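Local coordinates for protein putative adhesin (Komagataella phaffii, PDB 5FX8) that is a putative cell-wall adhesion protein that may take part in cell-cell interaction, binding other proteins through salt bridges and hydrogen bonds, at residues Q99-L112 against A306-V320. Sequence-based numbering, arbitrary orientation.
Sequences QVITDLEGVVFFTL and ASRTDTAAFEAFAAV
Thr111 and Arg308 meet where segment 306-320, at the C-terminus, runs antiparallel beside strand 101-112, which lies in the first cohesin-like domain. From CB outward, the Arg308 side chain first passes Thr111 OG1 (3.9 Å from CB), then bends at chi2 and chi3, and NE donates to Ala306 O at 2.8 Å. With that bond in plane, one guanidinium face lies over Thr111 OG1, 3.5 Å from CZ. NH2 comes close to the same oxygen, at an angle too poor for a hydrogen bond, and forms a salt bridge with Glu12; Trp24 and Tyr304 add cation-pi contacts. Thr111 OG1 itself takes the Arg308 backbone N-H at 2.8 Å, helped by a chi1 of 64° that sets it between its own N and carbonyl carbon. Thr309 OG1 donates to Phe109 O at 2.6 Å.

Farther on, regular backbone pairing prevails, with strand 68-72 parallel to 312-319. Glu105 O receives both Glu315 N and Ala316 N, a classic beta bulge at the corner; a second has Thr102 and Asp103 facing Ala318. Beside the first, Gly106 CA packs 3.5 Å from Phe314 CD1. Leu104 CD2 lies 3.5 Å from the same CD1 and also touches Phe317, whose CE1 meets Ile101 CG1. At the Arg308 end, hydroxyls of Thr111 and Thr309 supplement a single backbone bond, Thr111 N to Arg308 O; where pairing is that sparse, the arginine's charge is probably balanced by Glu12.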
loop_
_atom_site.group_PDB
_atom_site.type_symbol
_atom_site.label_atom_id
_atom_site.label_comp_id
_atom_site.label_asym_id
_atom_site.label_seq_id
_atom_site.Cartn_x
_atom_site.Cartn_y
_atom_site.Cartn_z
ATOM N N GLN C 99 -21.772 21.868 -91.621
ATOM C CA GLN C 99 -20.995 20.660 -91.930
ATOM C C GLN C 99 -21.479 19.547 -91.002
ATOM O O GLN C 99 -20.967 19.398 -89.897
ATOM C CB GLN C 99 -19.514 20.899 -91.744
ATOM C CG GLN C 99 -18.712 20.973 -93.012
ATOM C CD GLN C 99 -17.285 20.519 -92.821
ATOM O OE1 GLN C 99 -16.763 20.500 -91.734
ATOM N NE2 GLN C 99 -16.653 20.138 -93.887
ATOM N N VAL C 100 -22.442 18.760 -91.482
ATOM C CA VAL C 100 -23.012 17.619 -90.769
ATOM C C VAL C 100 -21.934 16.751 -90.118
ATOM O O VAL C 100 -20.924 16.424 -90.748
ATOM C CB VAL C 100 -23.863 16.785 -91.741
ATOM C CG1 VAL C 100 -24.431 15.574 -91.063
ATOM C CG2 VAL C 100 -24.983 17.615 -92.298
ATOM N N ILE C 101 -22.132 16.379 -88.850
ATOM C CA ILE C 101 -21.232 15.465 -88.147
ATOM C C ILE C 101 -21.835 14.075 -88.214
ATOM O O ILE C 101 -22.982 13.872 -87.809
ATOM C CB ILE C 101 -21.012 15.894 -86.685
ATOM C CG1 ILE C 101 -19.947 16.964 -86.558
ATOM C CG2 ILE C 101 -20.511 14.749 -85.876
ATOM C CD1 ILE C 101 -20.348 18.266 -87.030
ATOM N N THR C 102 -21.072 13.112 -88.717
ATOM C CA THR C 102 -21.605 11.763 -88.840
ATOM C C THR C 102 -21.397 10.931 -87.582
ATOM O O THR C 102 -22.280 10.154 -87.205
ATOM C CB THR C 102 -20.962 11.058 -90.027
ATOM O OG1 THR C 102 -19.699 10.528 -89.624
ATOM C CG2 THR C 102 -20.725 12.040 -91.134
ATOM N N ASP C 103 -20.243 11.069 -86.925
ATOM C CA ASP C 103 -19.895 10.261 -85.767
ATOM C C ASP C 103 -19.462 11.150 -84.616
ATOM O O ASP C 103 -18.753 12.140 -84.813
ATOM C CB ASP C 103 -18.774 9.271 -86.090
ATOM C CG ASP C 103 -19.182 8.251 -87.120
ATOM O OD1 ASP C 103 -20.400 8.014 -87.270
ATOM O OD2 ASP C 103 -18.285 7.681 -87.774
ATOM N N LEU C 104 -19.874 10.777 -83.409
ATOM C CA LEU C 104 -19.498 11.511 -82.210
ATOM C C LEU C 104 -19.452 10.537 -81.049
ATOM O O LEU C 104 -20.481 9.954 -80.705
ATOM C CB LEU C 104 -20.488 12.634 -81.914
ATOM C CG LEU C 104 -19.947 14.034 -81.607
ATOM C CD1 LEU C 104 -20.752 14.684 -80.499
ATOM C CD2 LEU C 104 -18.462 14.053 -81.286
ATOM N N GLU C 105 -18.278 10.369 -80.444
ATOM C CA GLU C 105 -18.139 9.583 -79.224
ATOM C C GLU C 105 -17.230 10.329 -78.265
ATOM O O GLU C 105 -16.069 10.583 -78.593
ATOM C CB GLU C 105 -17.565 8.194 -79.502
ATOM C CG GLU C 105 -18.417 7.308 -80.368
ATOM C CD GLU C 105 -19.754 6.974 -79.744
ATOM O OE1 GLU C 105 -19.880 7.047 -78.499
ATOM O OE2 GLU C 105 -20.683 6.635 -80.515
ATOM N N GLY C 106 -17.736 10.651 -77.081
ATOM C CA GLY C 106 -16.892 11.276 -76.081
ATOM C C GLY C 106 -17.646 11.534 -74.798
ATOM O O GLY C 106 -18.852 11.314 -74.701
ATOM N N VAL C 107 -16.907 12.008 -73.801
ATOM C CA VAL C 107 -17.477 12.383 -72.515
ATOM C C VAL C 107 -16.940 13.760 -72.125
ATOM O O VAL C 107 -15.724 13.950 -72.004
ATOM C CB VAL C 107 -17.164 11.354 -71.409
ATOM C CG1 VAL C 107 -17.854 11.777 -70.127
ATOM C CG2 VAL C 107 -17.570 9.939 -71.803
ATOM N N VAL C 108 -17.832 14.715 -71.918
ATOM C CA VAL C 108 -17.467 15.988 -71.320
ATOM C C VAL C 108 -17.885 15.946 -69.861
ATOM O O VAL C 108 -19.040 15.647 -69.543
ATOM C CB VAL C 108 -18.118 17.173 -72.060
ATOM C CG1 VAL C 108 -18.133 18.423 -71.182
ATOM C CG2 VAL C 108 -17.384 17.467 -73.351
ATOM N N PHE C 109 -16.948 16.216 -68.967
ATOM C CA PHE C 109 -17.271 16.270 -67.555
ATOM C C PHE C 109 -16.739 17.548 -66.934
ATOM O O PHE C 109 -15.766 18.140 -67.402
ATOM C CB PHE C 109 -16.742 15.046 -66.806
ATOM C CG PHE C 109 -15.271 15.049 -66.572
ATOM C CD1 PHE C 109 -14.731 15.697 -65.482
ATOM C CD2 PHE C 109 -14.433 14.334 -67.403
ATOM C CE1 PHE C 109 -13.395 15.690 -65.261
ATOM C CE2 PHE C 109 -13.089 14.315 -67.174
ATOM C CZ PHE C 109 -12.570 14.993 -66.100
ATOM N N PHE C 110 -17.415 17.976 -65.891
ATOM C CA PHE C 110 -16.948 19.033 -65.022
ATOM C C PHE C 110 -17.095 18.575 -63.579
ATOM O O PHE C 110 -17.933 17.726 -63.269
ATOM C CB PHE C 110 -17.734 20.309 -65.219
ATOM C CG PHE C 110 -17.639 20.879 -66.583
ATOM C CD1 PHE C 110 -16.592 21.718 -66.926
ATOM C CD2 PHE C 110 -18.617 20.617 -67.525
ATOM C CE1 PHE C 110 -16.523 22.286 -68.193
ATOM C CE2 PHE C 110 -18.552 21.173 -68.790
ATOM C CZ PHE C 110 -17.503 22.003 -69.125
ATOM N N THR C 111 -16.266 19.137 -62.695
ATOM C CA THR C 111 -16.348 18.856 -61.271
ATOM C C THR C 111 -17.068 20.016 -60.596
ATOM O O THR C 111 -16.621 21.162 -60.657
ATOM C CB THR C 111 -14.972 18.616 -60.639
ATOM O OG1 THR C 111 -14.178 19.800 -60.716
ATOM C CG2 THR C 111 -14.245 17.499 -61.322
ATOM N N LEU C 112 -18.174 19.709 -59.944
ATOM C CA LEU C 112 -18.983 20.706 -59.270
ATOM C C LEU C 112 -19.023 20.401 -57.779
ATOM O O LEU C 112 -18.763 19.280 -57.345
ATOM C CB LEU C 112 -20.408 20.733 -59.841
ATOM C CG LEU C 112 -20.481 20.848 -61.357
ATOM C CD1 LEU C 112 -21.903 20.857 -61.838
ATOM C CD2 LEU C 112 -19.830 22.114 -61.765
ATOM N N ALA C 306 -10.534 24.559 -57.912
ATOM C CA ALA C 306 -11.495 25.010 -58.901
ATOM C C ALA C 306 -12.163 23.820 -59.569
ATOM O O ALA C 306 -11.677 22.697 -59.508
ATOM C CB ALA C 306 -10.820 25.897 -59.947
ATOM N N SER C 307 -13.297 24.087 -60.206
ATOM C CA SER C 307 -13.927 23.098 -61.068
ATOM C C SER C 307 -13.004 22.752 -62.226
ATOM O O SER C 307 -12.379 23.624 -62.823
ATOM C CB SER C 307 -15.248 23.632 -61.608
ATOM O OG SER C 307 -16.177 23.889 -60.574
ATOM N N ARG C 308 -12.934 21.477 -62.558
ATOM C CA ARG C 308 -11.960 20.995 -63.513
ATOM C C ARG C 308 -12.648 20.163 -64.580
ATOM O O ARG C 308 -13.777 19.706 -64.407
ATOM C CB ARG C 308 -10.864 20.191 -62.806
ATOM C CG ARG C 308 -9.967 21.067 -61.954
ATOM C CD ARG C 308 -9.537 20.399 -60.676
ATOM N NE ARG C 308 -10.635 20.080 -59.763
ATOM C CZ ARG C 308 -11.023 18.844 -59.472
ATOM N NH1 ARG C 308 -10.397 17.810 -60.009
ATOM N NH2 ARG C 308 -12.030 18.645 -58.645
ATOM N N THR C 309 -11.950 19.977 -65.698
ATOM C CA THR C 309 -12.473 19.192 -66.800
ATOM C C THR C 309 -11.322 18.447 -67.464
ATOM O O THR C 309 -10.218 18.396 -66.931
ATOM C CB THR C 309 -13.237 20.091 -67.774
ATOM O OG1 THR C 309 -13.838 19.260 -68.758
ATOM C CG2 THR C 309 -12.313 21.052 -68.453
ATOM N N ASP C 310 -11.584 17.840 -68.619
ATOM C CA ASP C 310 -10.541 17.236 -69.450
ATOM C C ASP C 310 -10.860 17.528 -70.908
ATOM O O ASP C 310 -11.835 17.005 -71.452
ATOM C CB ASP C 310 -10.414 15.731 -69.218
ATOM C CG ASP C 310 -9.296 15.087 -70.073
ATOM O OD1 ASP C 310 -8.553 15.811 -70.786
ATOM O OD2 ASP C 310 -9.123 13.845 -70.009
ATOM N N THR C 311 -10.017 18.330 -71.556
ATOM C CA THR C 311 -10.341 18.763 -72.903
ATOM C C THR C 311 -10.158 17.668 -73.933
ATOM O O THR C 311 -10.755 17.754 -75.004
ATOM C CB THR C 311 -9.516 19.974 -73.289
ATOM O OG1 THR C 311 -8.132 19.617 -73.364
ATOM C CG2 THR C 311 -9.715 21.026 -72.272
ATOM N N ALA C 312 -9.367 16.639 -73.642
ATOM C CA ALA C 312 -9.209 15.512 -74.561
ATOM C C ALA C 312 -10.373 14.546 -74.354
ATOM O O ALA C 312 -10.234 13.453 -73.808
ATOM C CB ALA C 312 -7.871 14.828 -74.344
ATOM N N ALA C 313 -11.542 14.963 -74.830
ATOM C CA ALA C 313 -12.789 14.364 -74.396
ATOM C C ALA C 313 -13.422 13.412 -75.394
ATOM O O ALA C 313 -14.241 12.590 -74.987
ATOM C CB ALA C 313 -13.794 15.460 -74.068
ATOM N N PHE C 314 -13.086 13.490 -76.675
ATOM C CA PHE C 314 -13.793 12.728 -77.693
ATOM C C PHE C 314 -12.893 11.691 -78.357
ATOM O O PHE C 314 -11.764 11.989 -78.748
ATOM C CB PHE C 314 -14.383 13.661 -78.752
ATOM C CG PHE C 314 -15.507 14.510 -78.244
ATOM C CD1 PHE C 314 -16.798 14.044 -78.261
ATOM C CD2 PHE C 314 -15.263 15.762 -77.731
ATOM C CE1 PHE C 314 -17.820 14.814 -77.797
ATOM C CE2 PHE C 314 -16.280 16.526 -77.255
ATOM C CZ PHE C 314 -17.565 16.054 -77.290
ATOM N N GLU C 315 -13.423 10.476 -78.501
ATOM C CA GLU C 315 -12.725 9.360 -79.126
ATOM C C GLU C 315 -13.061 9.170 -80.599
ATOM O O GLU C 315 -12.245 8.616 -81.333
ATOM C CB GLU C 315 -13.037 8.053 -78.388
ATOM C CG GLU C 315 -12.900 8.143 -76.881
ATOM C CD GLU C 315 -12.744 6.789 -76.218
ATOM O OE1 GLU C 315 -13.758 6.090 -76.021
ATOM O OE2 GLU C 315 -11.602 6.429 -75.888
ATOM N N ALA C 316 -14.248 9.576 -81.045
ATOM C CA ALA C 316 -14.653 9.420 -82.435
ATOM C C ALA C 316 -15.305 10.698 -82.906
ATOM O O ALA C 316 -16.120 11.284 -82.194
ATOM C CB ALA C 316 -15.643 8.277 -82.640
ATOM N N PHE C 317 -14.960 11.106 -84.121
ATOM C CA PHE C 317 -15.482 12.340 -84.683
ATOM C C PHE C 317 -15.278 12.372 -86.187
ATOM O O PHE C 317 -14.195 12.028 -86.664
ATOM C CB PHE C 317 -14.793 13.524 -84.032
ATOM C CG PHE C 317 -15.267 14.839 -84.527
ATOM C CD1 PHE C 317 -16.595 15.184 -84.442
ATOM C CD2 PHE C 317 -14.381 15.734 -85.078
ATOM C CE1 PHE C 317 -17.033 16.404 -84.889
ATOM C CE2 PHE C 317 -14.808 16.964 -85.530
ATOM C CZ PHE C 317 -16.146 17.298 -85.436
ATOM N N ALA C 318 -16.300 12.791 -86.934
ATOM C CA ALA C 318 -16.230 12.820 -88.389
ATOM C C ALA C 318 -17.326 13.724 -88.933
ATOM O O ALA C 318 -18.453 13.703 -88.437
ATOM C CB ALA C 318 -16.367 11.415 -88.977
ATOM N N ALA C 319 -16.987 14.508 -89.962
ATOM C CA ALA C 319 -17.906 15.429 -90.623
ATOM C C ALA C 319 -17.782 15.289 -92.134
ATOM O O ALA C 319 -16.877 14.626 -92.646
ATOM C CB ALA C 319 -17.641 16.884 -90.217
ATOM N N VAL C 320 -18.687 15.942 -92.855
ATOM C CA VAL C 320 -18.735 15.812 -94.306
ATOM C C VAL C 320 -18.004 16.941 -95.016
ATOM O O VAL C 320 -17.953 18.067 -94.530
ATOM C CB VAL C 320 -20.176 15.743 -94.790
ATOM C CG1 VAL C 320 -20.926 14.681 -94.016
ATOM C CG2 VAL C 320 -20.844 17.102 -94.651
#